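Local atomic coordinates of particle-associated glycoside hydrolase (PDB entry 6C72), a protein that probably cleaves the capsular polysaccharide of Acinetobacter baumannii as a trimeric phage tailspike, degrading the host capsule during virus entry. Residues L495-P506 with R563-L572; R508-D519 with S573-F584. One frame throughout, in Å; residues are numbered along the deposited sequence.

Contact 1 (L495-P506 with R563-L572); sequences LDLNFKEVLTVP and RTLSLAGITL. With ZN (zinc ion), chain G.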
loop_
_atom_site.group_PDB
_atom_site.type_symbol
_atom_site.label_atom_id
_atom_site.label_comp_id
_atom_site.label_asym_id
_atom_site.label_seq_id
_atom_site.Cartn_x
_atom_site.Cartn_y
_atom_site.Cartn_z
ATOM N N LEU A 495 -1.989 -52.300 27.178
ATOM C CA LEU A 495 -1.546 -53.132 28.291
ATOM C C LEU A 495 -1.553 -54.611 27.917
ATOM O O LEU A 495 -2.513 -55.118 27.326
ATOM C CB LEU A 495 -2.432 -52.923 29.523
ATOM C CG LEU A 495 -2.478 -51.513 30.127
ATOM C CD1 LEU A 495 -3.267 -51.498 31.420
ATOM C CD2 LEU A 495 -1.062 -50.978 30.369
ATOM N N ASP A 496 -0.499 -55.313 28.315
ATOM C CA ASP A 496 -0.427 -56.756 28.207
ATOM C C ASP A 496 -0.463 -57.331 29.620
ATOM O O ASP A 496 -0.781 -56.620 30.579
ATOM C CB ASP A 496 0.813 -57.146 27.400
ATOM C CG ASP A 496 2.080 -56.501 27.928
ATOM O OD1 ASP A 496 2.334 -56.575 29.144
ATOM O OD2 ASP A 496 2.805 -55.874 27.137
ATOM N N LEU A 497 -0.110 -58.610 29.767
ATOM C CA LEU A 497 -0.250 -59.261 31.069
ATOM C C LEU A 497 0.888 -58.959 32.033
ATOM O O LEU A 497 0.765 -59.289 33.220
ATOM C CB LEU A 497 -0.370 -60.775 30.912
ATOM C CG LEU A 497 -1.517 -61.202 30.001
ATOM C CD1 LEU A 497 -1.670 -62.742 29.997
ATOM C CD2 LEU A 497 -2.805 -60.495 30.400
ATOM N N ASN A 498 1.968 -58.328 31.579
ATOM C CA ASN A 498 3.070 -57.985 32.468
ATOM C C ASN A 498 2.862 -56.568 32.981
ATOM O O ASN A 498 2.455 -55.685 32.226
ATOM C CB ASN A 498 4.417 -58.058 31.730
ATOM C CG ASN A 498 4.806 -59.476 31.299
ATOM O OD1 ASN A 498 4.603 -60.443 32.032
ATOM N ND2 ASN A 498 5.356 -59.595 30.093
ATOM N N PHE A 499 3.159 -56.349 34.261
ATOM C CA PHE A 499 3.113 -55.001 34.809
ATOM C C PHE A 499 4.135 -54.126 34.109
ATOM O O PHE A 499 5.275 -54.538 33.886
ATOM C CB PHE A 499 3.392 -55.005 36.311
ATOM C CG PHE A 499 2.161 -55.171 37.160
ATOM C CD1 PHE A 499 1.255 -54.128 37.303
ATOM C CD2 PHE A 499 1.897 -56.367 37.793
ATOM C CE1 PHE A 499 0.129 -54.269 38.086
ATOM C CE2 PHE A 499 0.760 -56.518 38.569
ATOM C CZ PHE A 499 -0.122 -55.465 38.717
ATOM N N LYS A 500 3.727 -52.906 33.776
ATOM C CA LYS A 500 4.559 -51.961 33.048
ATOM C C LYS A 500 4.501 -50.610 33.751
ATOM O O LYS A 500 3.413 -50.085 33.996
ATOM C CB LYS A 500 4.085 -51.853 31.596
ATOM C CG LYS A 500 4.490 -50.583 30.896
ATOM C CD LYS A 500 4.301 -50.690 29.374
ATOM C CE LYS A 500 2.845 -50.973 29.000
ATOM N NZ LYS A 500 2.551 -50.551 27.598
ATOM N N GLU A 501 5.666 -50.067 34.097
ATOM C CA GLU A 501 5.733 -48.717 34.637
ATOM C C GLU A 501 5.243 -47.717 33.596
ATOM O O GLU A 501 5.730 -47.708 32.467
ATOM C CB GLU A 501 7.172 -48.384 35.047
ATOM C CG GLU A 501 7.698 -49.130 36.269
ATOM C CD GLU A 501 9.159 -48.795 36.588
ATOM O OE1 GLU A 501 9.889 -48.384 35.660
ATOM O OE2 GLU A 501 9.584 -48.932 37.764
ATOM N N VAL A 502 4.278 -46.871 33.968
ATOM C CA VAL A 502 3.707 -45.932 33.003
ATOM C C VAL A 502 4.006 -44.483 33.394
ATOM O O VAL A 502 4.208 -43.641 32.515
ATOM C CB VAL A 502 2.188 -46.135 32.815
ATOM C CG1 VAL A 502 1.873 -47.515 32.241
ATOM C CG2 VAL A 502 1.432 -45.902 34.128
ATOM N N LEU A 503 4.053 -44.165 34.693
ATOM C CA LEU A 503 4.257 -42.769 35.078
ATOM C C LEU A 503 4.799 -42.666 36.495
ATOM O O LEU A 503 4.734 -43.612 37.281
ATOM C CB LEU A 503 2.964 -41.952 34.973
ATOM C CG LEU A 503 1.775 -42.369 35.853
ATOM C CD1 LEU A 503 1.818 -41.731 37.230
ATOM C CD2 LEU A 503 0.462 -42.021 35.158
ATOM N N THR A 504 5.323 -41.480 36.808
ATOM C CA THR A 504 5.787 -41.119 38.143
ATOM C C THR A 504 5.198 -39.761 38.494
ATOM O O THR A 504 5.426 -38.782 37.776
ATOM C CB THR A 504 7.316 -41.070 38.195
ATOM O OG1 THR A 504 7.841 -42.375 37.930
ATOM C CG2 THR A 504 7.806 -40.620 39.549
ATOM N N VAL A 505 4.443 -39.699 39.587
ATOM C CA VAL A 505 3.798 -38.457 40.007
ATOM C C VAL A 505 4.836 -37.585 40.706
ATOM O O VAL A 505 5.750 -38.109 41.361
ATOM C CB VAL A 505 2.580 -38.727 40.912
ATOM C CG1 VAL A 505 1.508 -39.495 40.156
ATOM C CG2 VAL A 505 3.004 -39.493 42.147
ATOM N N PRO A 506 4.742 -36.265 40.598
ATOM C CA PRO A 506 5.738 -35.393 41.226
ATOM C C PRO A 506 5.517 -35.295 42.729
ATOM O O PRO A 506 4.478 -35.686 43.264
ATOM C CB PRO A 506 5.501 -34.039 40.540
ATOM C CG PRO A 506 4.078 -34.070 40.157
ATOM C CD PRO A 506 3.738 -35.500 39.838
ATOM N N ARG A 563 6.308 -43.425 44.111
ATOM C CA ARG A 563 5.498 -42.536 43.291
ATOM C C ARG A 563 5.379 -43.006 41.845
ATOM O O ARG A 563 4.845 -42.271 41.006
ATOM C CB ARG A 563 6.072 -41.122 43.351
ATOM C CG ARG A 563 5.630 -40.365 44.587
ATOM C CD ARG A 563 6.654 -39.327 45.026
ATOM N NE ARG A 563 7.195 -38.613 43.882
ATOM C CZ ARG A 563 8.481 -38.559 43.559
ATOM N NH1 ARG A 563 9.399 -39.162 44.308
ATOM N NH2 ARG A 563 8.835 -37.888 42.475
ATOM N N THR A 564 5.873 -44.199 41.533
ATOM C CA THR A 564 5.808 -44.753 40.186
ATOM C C THR A 564 4.662 -45.748 40.075
ATOM O O THR A 564 4.628 -46.744 40.804
ATOM C CB THR A 564 7.137 -45.412 39.833
ATOM O OG1 THR A 564 8.147 -44.401 39.803
ATOM C CG2 THR A 564 7.073 -46.114 38.483
ATOM N N LEU A 565 3.765 -45.509 39.119
ATOM C CA LEU A 565 2.604 -46.360 38.896
ATOM C C LEU A 565 2.893 -47.368 37.794
ATOM O O LEU A 565 3.429 -47.004 36.745
ATOM C CB LEU A 565 1.385 -45.521 38.520
ATOM C CG LEU A 565 0.175 -46.306 38.020
ATOM C CD1 LEU A 565 -0.356 -47.235 39.099
ATOM C CD2 LEU A 565 -0.907 -45.341 37.551
ATOM N N SER A 566 2.531 -48.630 38.029
ATOM C CA SER A 566 2.617 -49.684 37.028
ATOM C C SER A 566 1.235 -50.266 36.781
ATOM O O SER A 566 0.445 -50.437 37.716
ATOM C CB SER A 566 3.572 -50.790 37.467
ATOM O OG SER A 566 4.891 -50.290 37.578
ATOM N N LEU A 567 0.951 -50.582 35.524
ATOM C CA LEU A 567 -0.349 -51.097 35.124
ATOM C C LEU A 567 -0.167 -52.386 34.344
ATOM O O LEU A 567 0.894 -52.642 33.772
ATOM C CB LEU A 567 -1.123 -50.094 34.268
ATOM C CG LEU A 567 -1.418 -48.736 34.893
ATOM C CD1 LEU A 567 -2.213 -47.870 33.904
ATOM C CD2 LEU A 567 -2.160 -48.883 36.219
ATOM N N ALA A 568 -1.212 -53.208 34.342
ATOM C CA ALA A 568 -1.198 -54.438 33.562
ATOM C C ALA A 568 -2.632 -54.809 33.211
ATOM O O ALA A 568 -3.574 -54.443 33.922
ATOM C CB ALA A 568 -0.523 -55.589 34.314
ATOM N N GLY A 569 -2.790 -55.520 32.092
ATOM C CA GLY A 569 -4.074 -56.065 31.718
ATOM C C GLY A 569 -4.297 -57.407 32.372
ATOM O O GLY A 569 -3.416 -57.957 33.028
ATOM N N ILE A 570 -5.494 -57.945 32.160
ATOM C CA ILE A 570 -5.878 -59.248 32.676
ATOM C C ILE A 570 -6.074 -60.256 31.555
ATOM O O ILE A 570 -5.695 -61.421 31.683
ATOM C CB ILE A 570 -7.164 -59.126 33.523
ATOM C CG1 ILE A 570 -6.973 -58.105 34.643
ATOM C CG2 ILE A 570 -7.559 -60.477 34.087
ATOM C CD1 ILE A 570 -8.223 -57.897 35.502
ATOM N N THR A 571 -6.653 -59.826 30.444
ATOM C CA THR A 571 -6.809 -60.669 29.274
ATOM C C THR A 571 -6.329 -59.885 28.061
ATOM O O THR A 571 -6.629 -58.693 27.923
ATOM C CB THR A 571 -8.266 -61.114 29.121
ATOM O OG1 THR A 571 -8.705 -61.708 30.349
ATOM C CG2 THR A 571 -8.398 -62.133 28.006
ATOM N N LEU A 572 -5.564 -60.555 27.197
ATOM C CA LEU A 572 -4.877 -59.854 26.118
ATOM C C LEU A 572 -5.863 -59.112 25.216
ATOM O O LEU A 572 -5.580 -57.998 24.760
ATOM C CB LEU A 572 -4.032 -60.848 25.329
ATOM C CG LEU A 572 -2.782 -61.309 26.101
ATOM C CD1 LEU A 572 -2.013 -62.423 25.383
ATOM C CD2 LEU A 572 -1.863 -60.128 26.379
HETATM ZN ZN ZN G . 4.558 -55.136 27.971
HETATM O O HOH W 1 -4.132 -57.252 28.459
HETATM O O HOH W 2 4.643 -54.785 30.164
HETATM O O HOH W 3 -1.836 -59.816 34.208
HETATM O O HOH W 4 3.677 -53.151 26.837
#

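Contact 2 (R508-D519 with S573-F584); sequences RSGCKITITGAD and SANTFIVKVDVF. With ZN (zinc ion), chain L.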
loop_
_atom_site.group_PDB
_atom_site.type_symbol
_atom_site.label_atom_id
_atom_site.label_comp_id
_atom_site.label_asym_id
_atom_site.label_seq_id
_atom_site.Cartn_x
_atom_site.Cartn_y
_atom_site.Cartn_z
ATOM N N ARG A 508 5.189 -32.895 46.271
ATOM C CA ARG A 508 4.478 -31.662 46.631
ATOM C C ARG A 508 3.210 -31.480 45.802
ATOM O O ARG A 508 2.943 -30.402 45.269
ATOM C CB ARG A 508 5.376 -30.437 46.472
ATOM C CG ARG A 508 6.767 -30.572 47.043
ATOM C CD ARG A 508 7.511 -29.273 46.821
ATOM N NE ARG A 508 8.896 -29.303 47.277
ATOM C CZ ARG A 508 9.695 -28.243 47.250
ATOM N NH1 ARG A 508 9.243 -27.079 46.792
ATOM N NH2 ARG A 508 10.943 -28.343 47.676
ATOM N N SER A 509 2.444 -32.552 45.639
ATOM C CA SER A 509 1.306 -32.473 44.739
ATOM C C SER A 509 0.305 -33.544 45.121
ATOM O O SER A 509 0.652 -34.531 45.770
ATOM C CB SER A 509 1.719 -32.640 43.265
ATOM O OG SER A 509 2.247 -33.926 42.980
ATOM N N GLY A 510 -0.950 -33.295 44.779
ATOM C CA GLY A 510 -1.998 -34.300 44.835
ATOM C C GLY A 510 -2.390 -34.658 43.408
ATOM O O GLY A 510 -2.519 -33.774 42.561
ATOM N N CYS A 511 -2.569 -35.943 43.154
ATOM C CA CYS A 511 -2.852 -36.411 41.810
ATOM C C CYS A 511 -4.025 -37.369 41.825
ATOM O O CYS A 511 -4.190 -38.151 42.764
ATOM C CB CYS A 511 -1.645 -37.091 41.201
ATOM S SG CYS A 511 -0.169 -36.045 41.227
ATOM N N LYS A 512 -4.864 -37.265 40.807
ATOM C CA LYS A 512 -5.931 -38.220 40.554
ATOM C C LYS A 512 -5.724 -38.797 39.155
ATOM O O LYS A 512 -5.669 -38.046 38.173
ATOM C CB LYS A 512 -7.299 -37.547 40.695
ATOM C CG LYS A 512 -8.470 -38.486 40.506
ATOM C CD LYS A 512 -9.733 -37.708 40.390
ATOM C CE LYS A 512 -10.903 -38.601 40.067
ATOM N NZ LYS A 512 -12.162 -37.769 39.932
ATOM N N ILE A 513 -5.589 -40.121 39.069
ATOM C CA ILE A 513 -5.387 -40.834 37.806
ATOM C C ILE A 513 -6.664 -41.600 37.490
ATOM O O ILE A 513 -7.125 -42.400 38.306
ATOM C CB ILE A 513 -4.196 -41.806 37.873
ATOM C CG1 ILE A 513 -2.874 -41.072 38.089
ATOM C CG2 ILE A 513 -4.138 -42.645 36.591
ATOM C CD1 ILE A 513 -2.416 -41.019 39.499
ATOM N N THR A 514 -7.235 -41.371 36.311
ATOM C CA THR A 514 -8.434 -42.079 35.870
ATOM C C THR A 514 -8.067 -43.042 34.757
ATOM O O THR A 514 -7.462 -42.640 33.764
ATOM C CB THR A 514 -9.512 -41.109 35.391
ATOM O OG1 THR A 514 -9.804 -40.191 36.446
ATOM C CG2 THR A 514 -10.780 -41.867 35.029
ATOM N N ILE A 515 -8.418 -44.307 34.932
ATOM C CA ILE A 515 -8.082 -45.365 33.991
ATOM C C ILE A 515 -9.389 -45.940 33.486
ATOM O O ILE A 515 -10.240 -46.333 34.288
ATOM C CB ILE A 515 -7.235 -46.464 34.663
ATOM C CG1 ILE A 515 -6.072 -45.855 35.442
ATOM C CG2 ILE A 515 -6.682 -47.425 33.621
ATOM C CD1 ILE A 515 -5.456 -46.816 36.432
ATOM N N THR A 516 -9.558 -45.984 32.169
ATOM C CA THR A 516 -10.789 -46.532 31.619
ATOM C C THR A 516 -10.492 -47.200 30.282
ATOM O O THR A 516 -9.459 -46.949 29.657
ATOM C CB THR A 516 -11.870 -45.445 31.499
ATOM O OG1 THR A 516 -13.124 -46.040 31.139
ATOM C CG2 THR A 516 -11.492 -44.421 30.475
ATOM N N GLY A 517 -11.380 -48.101 29.868
ATOM C CA GLY A 517 -11.199 -48.774 28.592
ATOM C C GLY A 517 -11.680 -47.940 27.411
ATOM O O GLY A 517 -12.580 -47.103 27.522
ATOM N N ALA A 518 -11.055 -48.169 26.259
ATOM C CA ALA A 518 -11.477 -47.567 24.996
ATOM C C ALA A 518 -11.138 -48.558 23.886
ATOM O O ALA A 518 -10.458 -48.249 22.915
ATOM C CB ALA A 518 -10.811 -46.210 24.771
ATOM N N ASP A 519 -11.648 -49.773 24.023
ATOM C CA ASP A 519 -11.182 -50.899 23.236
ATOM C C ASP A 519 -12.048 -51.098 22.002
ATOM O O ASP A 519 -13.276 -50.968 22.063
ATOM C CB ASP A 519 -11.194 -52.154 24.109
ATOM C CG ASP A 519 -10.217 -53.211 23.638
ATOM O OD1 ASP A 519 -10.281 -53.584 22.451
ATOM O OD2 ASP A 519 -9.383 -53.652 24.468
ATOM N N SER A 573 -7.045 -59.687 24.985
ATOM C CA SER A 573 -8.026 -59.009 24.145
ATOM C C SER A 573 -8.492 -57.702 24.772
ATOM O O SER A 573 -8.921 -56.795 24.060
ATOM C CB SER A 573 -9.228 -59.923 23.886
ATOM O OG SER A 573 -9.921 -60.199 25.097
ATOM N N ALA A 574 -8.394 -57.577 26.086
ATOM C CA ALA A 574 -8.796 -56.359 26.774
ATOM C C ALA A 574 -7.531 -55.576 27.111
ATOM O O ALA A 574 -7.001 -55.625 28.226
ATOM C CB ALA A 574 -9.625 -56.698 28.003
ATOM N N ASN A 575 -7.060 -54.809 26.124
ATOM C CA ASN A 575 -5.736 -54.208 26.186
ATOM C C ASN A 575 -5.698 -52.691 26.067
ATOM O O ASN A 575 -4.678 -52.097 26.433
ATOM C CB ASN A 575 -4.837 -54.787 25.084
ATOM C CG ASN A 575 -5.432 -54.605 23.724
ATOM O OD1 ASN A 575 -6.623 -54.841 23.532
ATOM N ND2 ASN A 575 -4.638 -54.100 22.786
ATOM N N THR A 576 -6.724 -52.049 25.515
ATOM C CA THR A 576 -6.657 -50.617 25.249
ATOM C C THR A 576 -7.254 -49.827 26.406
ATOM O O THR A 576 -8.462 -49.895 26.654
ATOM C CB THR A 576 -7.367 -50.264 23.946
ATOM O OG1 THR A 576 -6.818 -51.045 22.879
ATOM C CG2 THR A 576 -7.177 -48.801 23.646
ATOM N N PHE A 577 -6.424 -49.031 27.069
ATOM C CA PHE A 577 -6.862 -48.227 28.195
ATOM C C PHE A 577 -6.450 -46.777 27.993
ATOM O O PHE A 577 -5.400 -46.497 27.412
ATOM C CB PHE A 577 -6.282 -48.775 29.506
ATOM C CG PHE A 577 -6.828 -50.128 29.892
ATOM C CD1 PHE A 577 -6.278 -51.297 29.359
ATOM C CD2 PHE A 577 -7.890 -50.233 30.785
ATOM C CE1 PHE A 577 -6.782 -52.541 29.708
ATOM C CE2 PHE A 577 -8.398 -51.464 31.151
ATOM C CZ PHE A 577 -7.839 -52.626 30.618
ATOM N N ILE A 578 -7.297 -45.857 28.438
ATOM C CA ILE A 578 -6.977 -44.437 28.460
ATOM C C ILE A 578 -6.625 -44.058 29.893
ATOM O O ILE A 578 -7.330 -44.445 30.837
ATOM C CB ILE A 578 -8.148 -43.588 27.947
ATOM C CG1 ILE A 578 -8.627 -44.051 26.552
ATOM C CG2 ILE A 578 -7.763 -42.120 27.976
ATOM C CD1 ILE A 578 -7.618 -43.885 25.391
ATOM N N VAL A 579 -5.547 -43.300 30.067
ATOM C CA VAL A 579 -5.079 -42.899 31.391
ATOM C C VAL A 579 -5.008 -41.374 31.436
ATOM O O VAL A 579 -4.260 -40.750 30.667
ATOM C CB VAL A 579 -3.720 -43.533 31.723
ATOM C CG1 VAL A 579 -3.240 -43.096 33.086
ATOM C CG2 VAL A 579 -3.815 -45.052 31.638
ATOM N N LYS A 580 -5.805 -40.773 32.308
ATOM C CA LYS A 580 -5.828 -39.328 32.485
ATOM C C LYS A 580 -5.312 -38.991 33.879
ATOM O O LYS A 580 -5.682 -39.654 34.855
ATOM C CB LYS A 580 -7.238 -38.781 32.272
ATOM C CG LYS A 580 -7.392 -37.275 32.471
ATOM C CD LYS A 580 -8.810 -36.854 32.087
ATOM C CE LYS A 580 -9.022 -35.348 32.164
ATOM N NZ LYS A 580 -9.087 -34.833 33.575
ATOM N N VAL A 581 -4.436 -37.988 33.966
ATOM C CA VAL A 581 -3.863 -37.547 35.231
ATOM C C VAL A 581 -4.259 -36.098 35.493
ATOM O O VAL A 581 -4.091 -35.234 34.626
ATOM C CB VAL A 581 -2.334 -37.680 35.244
ATOM C CG1 VAL A 581 -1.847 -37.532 36.672
ATOM C CG2 VAL A 581 -1.919 -39.015 34.683
ATOM N N ASP A 582 -4.745 -35.834 36.705
ATOM C CA ASP A 582 -4.995 -34.486 37.207
ATOM C C ASP A 582 -3.987 -34.209 38.316
ATOM O O ASP A 582 -3.913 -34.964 39.291
ATOM C CB ASP A 582 -6.420 -34.345 37.754
ATOM C CG ASP A 582 -7.493 -34.763 36.752
ATOM O OD1 ASP A 582 -7.259 -34.685 35.526
ATOM O OD2 ASP A 582 -8.596 -35.144 37.197
ATOM N N VAL A 583 -3.209 -33.142 38.172
ATOM C CA VAL A 583 -2.176 -32.794 39.142
ATOM C C VAL A 583 -2.546 -31.463 39.787
ATOM O O VAL A 583 -2.780 -30.466 39.090
ATOM C CB VAL A 583 -0.776 -32.712 38.501
ATOM C CG1 VAL A 583 0.278 -32.391 39.553
ATOM C CG2 VAL A 583 -0.432 -33.999 37.764
ATOM N N PHE A 584 -2.584 -31.456 41.118
ATOM C CA PHE A 584 -2.782 -30.262 41.929
ATOM C C PHE A 584 -1.434 -29.922 42.554
ATOM O O PHE A 584 -0.850 -30.766 43.243
ATOM C CB PHE A 584 -3.818 -30.512 43.031
ATOM C CG PHE A 584 -5.152 -31.002 42.533
ATOM C CD1 PHE A 584 -5.313 -32.299 42.075
ATOM C CD2 PHE A 584 -6.263 -30.160 42.543
ATOM C CE1 PHE A 584 -6.538 -32.740 41.618
ATOM C CE2 PHE A 584 -7.496 -30.599 42.091
ATOM C CZ PHE A 584 -7.629 -31.892 41.626
HETATM ZN ZN ZN L . -8.259 -54.795 22.186
HETATM O O HOH W 5 -7.361 -53.750 20.332
#

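Contact 1 (L495-P506 with R563-L572)
Ala-568 sets its CB over one face of the Phe-499 ring, 4.0 Å from the ring centroid and displaced toward the rim, a CH-pi contact at one end of an antiparallel strand pair. Beyond it, Leu-497 and Leu-572 meet at about a right angle, CG of the former 3.8 Å from CD2 of the latter. The pairing of 500-504 with 564-569 is interrupted by a classic beta bulge: Val-502 and Leu-503 both face Leu-565, and the register shifts by one residue. Val-502 N donates to Leu-565 O in a nearly straight bond (175°), while Leu-565 N turns to Leu-503 O. The isopropyl of Val-502 brings CG2 to 4.1 Å from both Leu-565 CG and Leu-567 CG. On the face of Glu-501 and Ser-566, the hydroxyls of Thr-504 and Thr-564 join, OG1 to OG1, at 2.8 Å; each OG1 lies anti to its own carbonyl carbon (chi1 -63° and -64°), which turns the two hydroxyls together. At the far end Arg-563, its chain bent at chi3, curls back to give its NE to Val-505 O at 2.9 Å, with NH2 adding a weak second bond; this oxygen lies near the guanidinium edge but tilted from its plane. At the other end Asp-496 forms an Asx turn, OD1 taking Asn-498 N, while OD2 binds a zinc ion at 2.1 Å. Strand 556-561 flanks 564-569, strand 594-595 borders 500-504, and Leu-503 and Leu-567 pack on Val-581 and Val-579 of strand 576-585 in the facing sheet.

Contact 2 (R508-D519 with S573-F584)
Asp-519 and Asn-575 share a zinc ion where the two segments close, Asp-519 OD1 at 2.4 Å and Asn-575 OD1 at 2.1 Å from the metal, with a water as a further ligand. The other carboxylate oxygen of Asp-519 keeps a longer approach to the zinc ion while accepting two backbone N-H groups: Asn-575 N reaches OD2 nearly along its C-O axis at 3.1 Å, and Thr-576 N comes to it from above the carboxylate plane. Two amides and the metal thus restrict the rotation of one carboxylate, which a chi1 of -155° swings away from its backbone N. Ser-573 and Thr-521 complete the metal site, Thr-521 N also donating to Asp-519 OD1, and Asn-494 OD1 accepts from Asn-575 ND2, holding the amide that turns OD1 to the metal. Next to this end, Ala-518 CB sits 3.6 Å from Ile-578 CG1.

Away from the metal, strands 509-517 and 576-584 run as a regular antiparallel pair in the middle of a six-stranded antiparallel sheet, part of the C-terminal beta domain beyond the parallel beta-helix. One face is apolar. There Ile-513 lies alongside Val-579 and Val-581, all pointing the same way, its CG2 3.6 Å from Val-579 CG1 and its CG1 3.9 Å from Val-581 CG1. The opposite face carries Lys-512, Lys-580 and Asp-582. Lys-580, extended until a bend at chi4 (-73°), brings NZ to the syn lone pair of Asp-582 OD1 in a 2.7 Å salt bridge. That carboxylate also has Thr-488 OG1 as a partner, while Lys-512 pairs with Glu-531. Phe-584 turns its ring edge to Gly-510 O, CD1 at 3.2 Å. The second subunit approaches this mixed face, its Phe-486 forming a cation-pi contact with Lys-580; Tyr-529 of the third subunit packs on Lys-512.

The centres of contacts 1 and 2 lie about 11 Å apart, and their segments alternate along the chain: 495-506, 508-519, 563-572, 573-584. Each strand of contact 1 is followed directly by its counterpart in contact 2, so the chain passes twice from the four-stranded antiparallel sheet to the six-stranded one. Between the sheets Leu-503 CD2 lies 3.9 Å from Val-581 CG2, and Val-505, just past its strand, sets CB the same distance from Cys-511 SG. A probable hydrogen bond from Leu-495 N to Asn-575 O joins their zinc-bearing ends. Contact 2 alone reaches the other subunits, which places its sheet at the trimer interface and contact 1 outside it.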